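Local coordinates for protein afamin (PDB 6FAK) that carries hydrophobic molecules in body fluids, binding vitamin E and keeping lipidated Wnt proteins soluble and active, at residues Asn176-Asn179 and Cys180-Arg184; Asp240-Ser243 and Asn244-Cys248; Cys364-Glu367 and Asn368-Gly371; Glu544-Ser547 and Leu548-Phe552. All coordinates share one frame; numbering follows the deposited sequence. Where two conformers were deposited one is given.

Contact 1. Residues Asn176-Asn179 and Cys180-Arg184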
loop_
_atom_site.group_PDB
_atom_site.type_symbol
_atom_site.label_atom_id
_atom_site.label_comp_id
_atom_site.label_asym_id
_atom_site.label_seq_id
_atom_site.Cartn_x
_atom_site.Cartn_y
_atom_site.Cartn_z
ATOM N N ASN A 176 -3.430 33.638 -6.168
ATOM C CA ASN A 176 -3.139 32.657 -7.208
ATOM C C ASN A 176 -3.675 31.289 -6.705
ATOM O O ASN A 176 -2.900 30.434 -6.213
ATOM C CB ASN A 176 -1.647 32.685 -7.553
ATOM C CG ASN A 176 -1.260 31.702 -8.640
ATOM O OD1 ASN A 176 -2.082 30.860 -9.089
ATOM N ND2 ASN A 176 0.004 31.743 -9.026
ATOM N N LYS A 177 -4.992 31.085 -6.867
ATOM C CA LYS A 177 -5.662 29.888 -6.330
ATOM C C LYS A 177 -5.128 28.562 -6.887
ATOM O O LYS A 177 -4.984 27.586 -6.124
ATOM C CB LYS A 177 -7.159 29.930 -6.596
ATOM C CG LYS A 177 -7.861 30.913 -5.716
ATOM C CD LYS A 177 -9.359 30.847 -5.980
ATOM C CE LYS A 177 -10.112 31.852 -5.130
ATOM N NZ LYS A 177 -10.097 33.194 -5.745
ATOM N N VAL A 178 -4.848 28.528 -8.192
ATOM C CA VAL A 178 -4.417 27.303 -8.867
ATOM C C VAL A 178 -3.102 26.835 -8.310
ATOM O O VAL A 178 -2.958 25.638 -8.068
ATOM C CB VAL A 178 -4.224 27.449 -10.403
ATOM C CG1 VAL A 178 -3.611 26.178 -11.033
ATOM C CG2 VAL A 178 -5.552 27.670 -11.041
ATOM N N ASN A 179 -2.147 27.746 -8.087
ATOM C CA ASN A 179 -0.818 27.334 -7.659
ATOM C C ASN A 179 -0.893 26.792 -6.249
ATOM O O ASN A 179 -0.290 25.749 -5.942
ATOM C CB ASN A 179 0.200 28.459 -7.656
ATOM C CG ASN A 179 1.560 27.961 -7.194
ATOM O OD1 ASN A 179 2.130 27.109 -7.858
ATOM N ND2 ASN A 179 2.022 28.373 -5.976
ATOM N N CYS A 180 -1.605 27.527 -5.392
ATOM C CA CYS A 180 -1.845 27.076 -3.988
ATOM C C CYS A 180 -2.469 25.650 -3.931
ATOM O O CYS A 180 -1.963 24.774 -3.265
ATOM C CB CYS A 180 -2.756 28.069 -3.257
ATOM S SG CYS A 180 -3.010 27.740 -1.489
ATOM N N LEU A 181 -3.609 25.468 -4.602
ATOM C CA LEU A 181 -4.292 24.169 -4.632
ATOM C C LEU A 181 -3.355 23.044 -5.058
ATOM O O LEU A 181 -3.308 22.000 -4.390
ATOM C CB LEU A 181 -5.512 24.204 -5.541
ATOM C CG LEU A 181 -6.678 25.065 -5.078
ATOM C CD1 LEU A 181 -7.629 25.342 -6.228
ATOM C CD2 LEU A 181 -7.397 24.348 -3.942
ATOM N N GLN A 182 -2.575 23.254 -6.110
ATOM C CA GLN A 182 -1.719 22.204 -6.630
ATOM C C GLN A 182 -0.589 21.851 -5.663
ATOM O O GLN A 182 -0.286 20.706 -5.458
ATOM C CB GLN A 182 -1.188 22.577 -8.022
ATOM C CG GLN A 182 -2.283 22.581 -9.092
ATOM C CD GLN A 182 -1.865 23.188 -10.447
ATOM O OE1 GLN A 182 -0.751 23.703 -10.624
ATOM N NE2 GLN A 182 -2.775 23.126 -11.408
ATOM N N THR A 183 0.012 22.877 -5.068
ATOM C CA THR A 183 1.116 22.747 -4.104
ATOM C C THR A 183 0.674 22.056 -2.814
ATOM O O THR A 183 1.297 21.099 -2.365
ATOM C CB THR A 183 1.645 24.169 -3.741
ATOM O OG1 THR A 183 2.079 24.814 -4.940
ATOM C CG2 THR A 183 2.813 24.144 -2.726
ATOM N N ARG A 184 -0.390 22.578 -2.224
ATOM C CA ARG A 184 -0.832 22.175 -0.861
ATOM C C ARG A 184 -1.484 20.787 -0.857
ATOM O O ARG A 184 -1.482 20.123 0.164
ATOM C CB ARG A 184 -1.802 23.207 -0.249
ATOM C CG ARG A 184 -1.241 24.609 0.001
ATOM C CD ARG A 184 0.134 24.624 0.680
ATOM N NE ARG A 184 0.656 25.978 0.760
ATOM C CZ ARG A 184 1.937 26.347 0.800
ATOM N NH1 ARG A 184 2.247 27.638 0.841
ATOM N NH2 ARG A 184 2.911 25.445 0.815
#

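Contact 2. Residues Asp240-Ser243 and Asn244-Cys248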
loop_
_atom_site.group_PDB
_atom_site.type_symbol
_atom_site.label_atom_id
_atom_site.label_comp_id
_atom_site.label_asym_id
_atom_site.label_seq_id
_atom_site.Cartn_x
_atom_site.Cartn_y
_atom_site.Cartn_z
ATOM N N ASP A 240 -6.408 -6.926 19.358
ATOM C CA ASP A 240 -7.227 -5.818 18.899
ATOM C C ASP A 240 -6.837 -5.347 17.484
ATOM O O ASP A 240 -7.728 -5.120 16.630
ATOM C CB ASP A 240 -7.189 -4.638 19.872
ATOM C CG ASP A 240 -7.933 -4.897 21.205
ATOM O OD1 ASP A 240 -8.673 -5.890 21.367
ATOM O OD2 ASP A 240 -7.756 -4.070 22.131
ATOM N N VAL A 241 -5.531 -5.226 17.224
ATOM C CA VAL A 241 -5.065 -4.845 15.918
ATOM C C VAL A 241 -5.449 -5.866 14.838
ATOM O O VAL A 241 -5.893 -5.450 13.751
ATOM C CB VAL A 241 -3.550 -4.573 15.907
ATOM C CG1 VAL A 241 -3.087 -4.237 14.523
ATOM C CG2 VAL A 241 -3.213 -3.401 16.795
ATOM N N SER A 242 -5.272 -7.161 15.117
ATOM C CA SER A 242 -5.608 -8.194 14.155
ATOM C C SER A 242 -7.114 -8.173 13.782
ATOM O O SER A 242 -7.458 -8.224 12.600
ATOM C CB SER A 242 -5.150 -9.568 14.635
ATOM O OG SER A 242 -5.582 -10.578 13.767
ATOM N N SER A 243 -7.989 -8.066 14.782
ATOM C CA SER A 243 -9.432 -7.852 14.541
ATOM C C SER A 243 -9.700 -6.612 13.709
ATOM O O SER A 243 -10.503 -6.657 12.790
ATOM C CB SER A 243 -10.219 -7.770 15.900
ATOM O OG SER A 243 -10.141 -9.058 16.466
ATOM N N ASN A 244 -9.004 -5.519 14.009
ATOM C CA ASN A 244 -9.091 -4.289 13.266
ATOM C C ASN A 244 -8.755 -4.495 11.783
ATOM O O ASN A 244 -9.526 -4.060 10.907
ATOM C CB ASN A 244 -8.147 -3.262 13.909
ATOM C CG ASN A 244 -8.371 -1.846 13.448
ATOM O OD1 ASN A 244 -9.298 -1.530 12.684
ATOM N ND2 ASN A 244 -7.536 -0.949 13.982
ATOM N N TYR A 245 -7.632 -5.144 11.481
ATOM C CA TYR A 245 -7.334 -5.519 10.085
ATOM C C TYR A 245 -8.361 -6.481 9.462
ATOM O O TYR A 245 -8.679 -6.310 8.319
ATOM C CB TYR A 245 -5.923 -6.090 9.898
ATOM C CG TYR A 245 -4.949 -5.006 9.814
ATOM C CD1 TYR A 245 -4.617 -4.452 8.589
ATOM C CD2 TYR A 245 -4.357 -4.506 10.936
ATOM C CE1 TYR A 245 -3.713 -3.429 8.510
ATOM C CE2 TYR A 245 -3.454 -3.485 10.858
ATOM C CZ TYR A 245 -3.141 -2.951 9.627
ATOM O OH TYR A 245 -2.288 -1.894 9.546
ATOM N N ASP A 246 -8.887 -7.450 10.209
ATOM C CA ASP A 246 -9.884 -8.350 9.654
ATOM C C ASP A 246 -11.077 -7.552 9.032
ATOM O O ASP A 246 -11.497 -7.845 7.896
ATOM C CB ASP A 246 -10.404 -9.402 10.666
ATOM C CG ASP A 246 -9.358 -10.512 10.987
ATOM O OD1 ASP A 246 -8.322 -10.667 10.273
ATOM O OD2 ASP A 246 -9.572 -11.197 12.018
ATOM N N GLY A 247 -11.610 -6.581 9.766
ATOM C CA GLY A 247 -12.787 -5.820 9.305
ATOM C C GLY A 247 -12.397 -4.810 8.232
ATOM O O GLY A 247 -13.122 -4.602 7.259
ATOM N N CYS A 248 -11.271 -4.137 8.446
ATOM C CA CYS A 248 -10.849 -3.094 7.554
ATOM C C CYS A 248 -10.498 -3.722 6.190
ATOM O O CYS A 248 -10.862 -3.153 5.155
ATOM C CB CYS A 248 -9.686 -2.305 8.144
ATOM S SG CYS A 248 -10.057 -1.268 9.588
HETATM O O HOH W 1 -5.705 -9.833 11.091
HETATM O O HOH W 2 -7.873 -11.523 14.429
#

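Contact 3. Residues Cys364-Glu367 and Asn368-Gly371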
loop_
_atom_site.group_PDB
_atom_site.type_symbol
_atom_site.label_atom_id
_atom_site.label_comp_id
_atom_site.label_asym_id
_atom_site.label_seq_id
_atom_site.Cartn_x
_atom_site.Cartn_y
_atom_site.Cartn_z
ATOM N N CYS A 364 17.101 -28.788 17.836
ATOM C CA CYS A 364 16.346 -29.469 18.908
ATOM C C CYS A 364 16.250 -30.993 18.642
ATOM O O CYS A 364 15.878 -31.765 19.532
ATOM C CB CYS A 364 14.982 -28.849 19.124
ATOM S SG CYS A 364 15.041 -27.138 19.868
ATOM N N ASN A 365 16.619 -31.418 17.446
ATOM C CA ASN A 365 16.748 -32.867 17.145
ATOM C C ASN A 365 18.194 -33.387 16.997
ATOM O O ASN A 365 18.363 -34.535 16.585
ATOM C CB ASN A 365 15.941 -33.193 15.879
ATOM C CG ASN A 365 14.468 -33.026 16.076
ATOM O OD1 ASN A 365 13.858 -33.630 16.961
ATOM N ND2 ASN A 365 13.862 -32.215 15.223
ATOM N N THR A 366 19.217 -32.581 17.333
ATOM C CA THR A 366 20.601 -33.015 17.411
ATOM C C THR A 366 20.962 -33.534 18.791
ATOM O O THR A 366 20.242 -33.323 19.776
ATOM C CB THR A 366 21.616 -31.902 17.047
ATOM O OG1 THR A 366 21.616 -30.839 18.007
ATOM C CG2 THR A 366 21.317 -31.309 15.740
ATOM N N GLU A 367 22.111 -34.214 18.846
ATOM C CA GLU A 367 22.627 -34.813 20.058
ATOM C C GLU A 367 22.782 -33.822 21.214
ATOM O O GLU A 367 22.486 -34.169 22.389
ATOM C CB GLU A 367 23.970 -35.490 19.741
ATOM C CG GLU A 367 24.282 -36.686 20.597
ATOM C CD GLU A 367 25.428 -37.536 20.011
ATOM O OE1 GLU A 367 25.199 -38.721 19.627
ATOM O OE2 GLU A 367 26.551 -37.014 19.922
ATOM N N ASN A 368 23.238 -32.610 20.878
ATOM C CA ASN A 368 23.491 -31.521 21.855
ATOM C C ASN A 368 22.854 -30.210 21.404
ATOM O O ASN A 368 23.549 -29.295 20.870
ATOM C CB ASN A 368 24.997 -31.344 22.038
ATOM C CG ASN A 368 25.346 -30.182 22.956
ATOM O OD1 ASN A 368 24.554 -29.781 23.797
ATOM N ND2 ASN A 368 26.515 -29.630 22.761
ATOM N N PRO A 369 21.521 -30.094 21.605
ATOM C CA PRO A 369 20.842 -28.862 21.129
ATOM C C PRO A 369 21.417 -27.508 21.606
ATOM O O PRO A 369 21.626 -26.616 20.776
ATOM C CB PRO A 369 19.394 -29.087 21.531
ATOM C CG PRO A 369 19.270 -30.610 21.561
ATOM C CD PRO A 369 20.560 -31.065 22.165
ATOM N N PRO A 370 21.745 -27.364 22.903
ATOM C CA PRO A 370 22.329 -26.084 23.378
ATOM C C PRO A 370 23.638 -25.666 22.674
ATOM O O PRO A 370 23.900 -24.469 22.504
ATOM C CB PRO A 370 22.610 -26.375 24.857
ATOM C CG PRO A 370 21.514 -27.327 25.193
ATOM C CD PRO A 370 21.555 -28.277 24.034
ATOM N N GLY A 371 24.454 -26.645 22.291
ATOM C CA GLY A 371 25.673 -26.384 21.556
ATOM C C GLY A 371 25.423 -25.915 20.132
ATOM O O GLY A 371 26.290 -25.258 19.541
#

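Contact 4. Residues Glu544-Ser547 and Leu548-Phe552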
loop_
_atom_site.group_PDB
_atom_site.type_symbol
_atom_site.label_atom_id
_atom_site.label_comp_id
_atom_site.label_asym_id
_atom_site.label_seq_id
_atom_site.Cartn_x
_atom_site.Cartn_y
_atom_site.Cartn_z
ATOM N N GLU A 544 21.989 -3.000 -23.876
ATOM C CA GLU A 544 21.498 -2.570 -25.177
ATOM C C GLU A 544 20.228 -1.717 -25.103
ATOM O O GLU A 544 20.088 -0.750 -25.861
ATOM C CB GLU A 544 21.264 -3.777 -26.096
ATOM C CG GLU A 544 22.548 -4.489 -26.530
ATOM C CD GLU A 544 22.351 -5.893 -27.100
ATOM O OE1 GLU A 544 21.342 -6.576 -26.843
ATOM O OE2 GLU A 544 23.282 -6.350 -27.786
ATOM N N LEU A 545 19.288 -2.105 -24.225
ATOM C CA LEU A 545 18.064 -1.330 -24.038
ATOM C C LEU A 545 18.357 0.045 -23.426
ATOM O O LEU A 545 17.801 1.023 -23.856
ATOM C CB LEU A 545 17.042 -2.086 -23.162
ATOM C CG LEU A 545 16.471 -3.314 -23.870
ATOM C CD1 LEU A 545 15.861 -4.274 -22.863
ATOM C CD2 LEU A 545 15.451 -2.946 -24.903
ATOM N N GLN A 546 19.214 0.093 -22.428
ATOM C CA GLN A 546 19.629 1.348 -21.801
ATOM C C GLN A 546 20.314 2.260 -22.862
ATOM O O GLN A 546 20.036 3.477 -22.947
ATOM C CB GLN A 546 20.569 1.046 -20.654
ATOM C CG GLN A 546 21.153 2.245 -19.934
ATOM C CD GLN A 546 20.114 3.041 -19.142
ATOM O OE1 GLN A 546 19.235 2.470 -18.459
ATOM N NE2 GLN A 546 20.249 4.365 -19.173
ATOM N N SER A 547 21.162 1.666 -23.695
ATOM C CA SER A 547 21.827 2.433 -24.740
ATOM C C SER A 547 20.851 3.028 -25.751
ATOM O O SER A 547 20.934 4.216 -26.073
ATOM C CB SER A 547 22.863 1.578 -25.441
ATOM O OG SER A 547 23.939 1.227 -24.559
ATOM N N LEU A 548 19.913 2.220 -26.224
ATOM C CA LEU A 548 18.923 2.684 -27.146
ATOM C C LEU A 548 18.043 3.777 -26.565
ATOM O O LEU A 548 17.704 4.756 -27.229
ATOM C CB LEU A 548 18.094 1.516 -27.653
ATOM C CG LEU A 548 17.026 1.767 -28.717
ATOM C CD1 LEU A 548 17.646 2.384 -29.966
ATOM C CD2 LEU A 548 16.360 0.436 -29.033
ATOM N N PHE A 549 17.617 3.573 -25.328
ATOM C CA PHE A 549 16.835 4.572 -24.625
ATOM C C PHE A 549 17.587 5.901 -24.498
ATOM O O PHE A 549 16.982 6.964 -24.694
ATOM C CB PHE A 549 16.460 4.061 -23.240
ATOM C CG PHE A 549 15.709 5.060 -22.441
ATOM C CD1 PHE A 549 14.415 5.404 -22.798
ATOM C CD2 PHE A 549 16.299 5.683 -21.366
ATOM C CE1 PHE A 549 13.685 6.338 -22.070
ATOM C CE2 PHE A 549 15.566 6.604 -20.612
ATOM C CZ PHE A 549 14.265 6.934 -20.982
ATOM N N THR A 550 18.865 5.855 -24.136
ATOM C CA THR A 550 19.627 7.086 -24.026
ATOM C C THR A 550 19.843 7.742 -25.394
ATOM O O THR A 550 19.969 8.938 -25.438
ATOM C CB THR A 550 21.017 6.957 -23.367
ATOM O OG1 THR A 550 21.908 6.196 -24.223
ATOM C CG2 THR A 550 20.859 6.345 -22.007
ATOM N N ASN A 551 19.892 6.959 -26.473
ATOM C CA ASN A 551 19.916 7.529 -27.841
ATOM C C ASN A 551 18.633 8.391 -28.101
ATOM O O ASN A 551 18.701 9.584 -28.436
ATOM C CB ASN A 551 20.041 6.388 -28.840
ATOM C CG ASN A 551 20.417 6.844 -30.246
ATOM O OD1 ASN A 551 20.153 7.965 -30.652
ATOM N ND2 ASN A 551 20.963 5.938 -31.004
ATOM N N PHE A 552 17.464 7.776 -27.893
ATOM C CA PHE A 552 16.180 8.457 -28.003
ATOM C C PHE A 552 16.128 9.696 -27.115
ATOM O O PHE A 552 15.664 10.753 -27.556
ATOM C CB PHE A 552 15.033 7.514 -27.649
ATOM C CG PHE A 552 14.547 6.671 -28.767
ATOM C CD1 PHE A 552 13.747 7.203 -29.756
ATOM C CD2 PHE A 552 14.773 5.298 -28.763
ATOM C CE1 PHE A 552 13.217 6.392 -30.762
ATOM C CE2 PHE A 552 14.273 4.478 -29.768
ATOM C CZ PHE A 552 13.480 5.024 -30.772
#

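Contact 1. Residues Asn176-Asn179 and Cys180-Arg184
Cys180 N reaches back to Asn176 O at 3.3 Å with an almost straight N-H...O angle of 175°, closing the first turn of helix 177-209. Asn176 is the N-cap of that helix: its OD1 takes the amide of Asn179 at 3.3 Å, the donor standing well above the carbonyl plane of the side-chain amide. One step on, Leu181 N bonds to Lys177 O at 2.9 Å, and the leucine CG leans over the same oxygen. Gln182 N goes to Val178 O, while its side chain runs extended alongside Val178, both pointing the same way; NE2 comes to 3.2 Å from Val178 CG1, a tight approach that leaves the placing of the amide's end doubtful. Thr183 N bonds Asn179 O at 3.0 Å, and in the conformer given, one of two deposited, Thr183 OG1 also reaches that oxygen, at 2.7 Å, from the opposite face of the carbonyl plane. In that conformer OG1 lies beside its own backbone N (chi1 -59°), turned back toward the preceding turn. Arg184 N continues the ladder to Cys180 O. Cys180 SG is tied to Cys171 at the end of helix 154-171, which Leu181 and Arg184 also touch, whereas Lys177 packs on Cys127 and Val178 and Leu181 on Pro123, both in helix 123-132; the start of the long helix is thus set against two earlier helices of the first albumin domain.

Contact 2. Residues Asp240-Ser243 and Asn244-Cys248
Val241 and Tyr245, one helical turn apart, carry the apolar part of this contact. Their side chains lie side by side and point the same way, with Val241 CG1 3.8 Å from Tyr245 CE2, in the plane of the ring at its edge. The methyl gets there because CG1 is anti to the backbone N (chi1 178°). Beyond the segments the tyrosine ring meets Tyr218 at a shallow angle and Phe153 steeply, so a serine in place of Tyr245 would probably open a gap between these rings and leave the Val241 methyl without its aromatic neighbour. Backbone bonds run from each amide to the carbonyl four residues back, from Asn244 N to Asp240 O, at 2.9 Å, through to Gly247 N and Ser243 O. Water links Ser242 and Asp246. One molecule donates to Ser242 O at 2.8 Å and to Asp246 OD1 at 2.9 Å. In the serine conformer given, one of two deposited, it also bonds Ser242 OG, and a second water joins Ser242 OG, at 2.6 Å, to Asp246 OD2, at 3.0 Å. On another side of the helix, Asp240 bonds His266 and Asn244 bonds Thr260, both on helix 253-268, to which Cys248 is linked near its start by a disulfide with Cys256. This is a regular alpha-helical stretch of the second albumin domain, within the region that forms afamin's pocket for hydrophobic ligands.

Contact 3. Residues Cys364-Glu367 and Asn368-Gly371
Pro369 folds back over Cys364 and Thr366 where a loop turns into the N-capped start of helix 369-373, in the second albumin domain. The pyrrolidine ring brings its CD to 3.3 Å from Thr366 O and its CG to 3.4 Å from the same oxygen, while CB lies 4.0 Å from Cys364 CA. With no amide hydrogen to offer, the proline meets that carbonyl through ring carbons alone. Replacing Pro369 by a glycine would probably strip the carbon surface from Thr366 O and Cys364 CA and leave the backbone freer to turn just after Asn368. Thr366 holds OG1 in the crowded position between its backbone N and carbonyl carbon (chi1 67°), from which the hydroxyl bonds Cys363 O and lies near Pro369 N. Cys319 of helix 318-324 forms a disulfide with Cys364, which ties that end of the loop to the helix, and the proline ring rests on the same Cys319. Asn368 directs CG anti to its own N (chi1 176°), swinging the amide forward along the chain toward the first helical turn. There OD1 accepts a weak capping bond from Gly371 N at 3.5 Å.

Contact 4. Residues Glu544-Ser547 and Leu548-Phe552
Thr550 meets both Gln546 and Ser547 with its two branches. Its OG1 bonds Ser547 O at 2.9 Å, and the same oxygen takes the amide of Asn551 at 3.0 Å; the two donors arrive from one face of the carbonyl plane. With chi1 at 68°, OG1 sits between the threonine's own N and carbonyl carbon, which leaves CG2 to point back at Gln546, 3.1 Å from its O and 3.5 Å from NE2. The glutamine chain is bent at chi2 (68°) and crosses the threonine at about a right angle, so its amide nitrogen is laid beside the methyl. Gln546 O meanwhile accepts from Thr550 N at 2.9 Å. Leu548 N to Glu544 O and Phe549 N to Leu545 O complete the i to i+4 ladder of helix 542-560, an amphipathic helix of the third albumin domain whose one side is buried and the other bears Glu544, Ser547 and Thr550. On the exposed side Ser547 OG turns back to Glu543 O, and Glu544 OE1 bonds the amide of Thr541 just ahead of the helix. Inward, Leu545 packs on Val534 of helix 521-536, and Phe549 lies against Thr526, Phe529 and Leu530 of the same helix while meeting Tyr408 edge-to-face. Gln546 rests on His409 and Ile412 of the long helix 376-417, and Phe552 sets its ring edge-to-face with Phe529.

How the contacts relate
From the N terminus the four contacts follow in series, none enclosing or crossing another, and each closes only a local turn between adjoining segments. Contact 1 starts helix 177-209, the long helix leading from the first albumin domain into the second; farther along that helix Tyr198, Val202 and Leu206 pack on contact 2, and the centres of contacts 1 and 2 are about 37 Å apart. Contact 2 lies within helix 231-250 and joins it to helix 253-268. Contact 3, in the same domain but about 39 Å from contact 2 between centres, leads out of helix 346-363. Contact 4 belongs to the third domain, against helix 376-417, and lies across the chain's centre from contact 2.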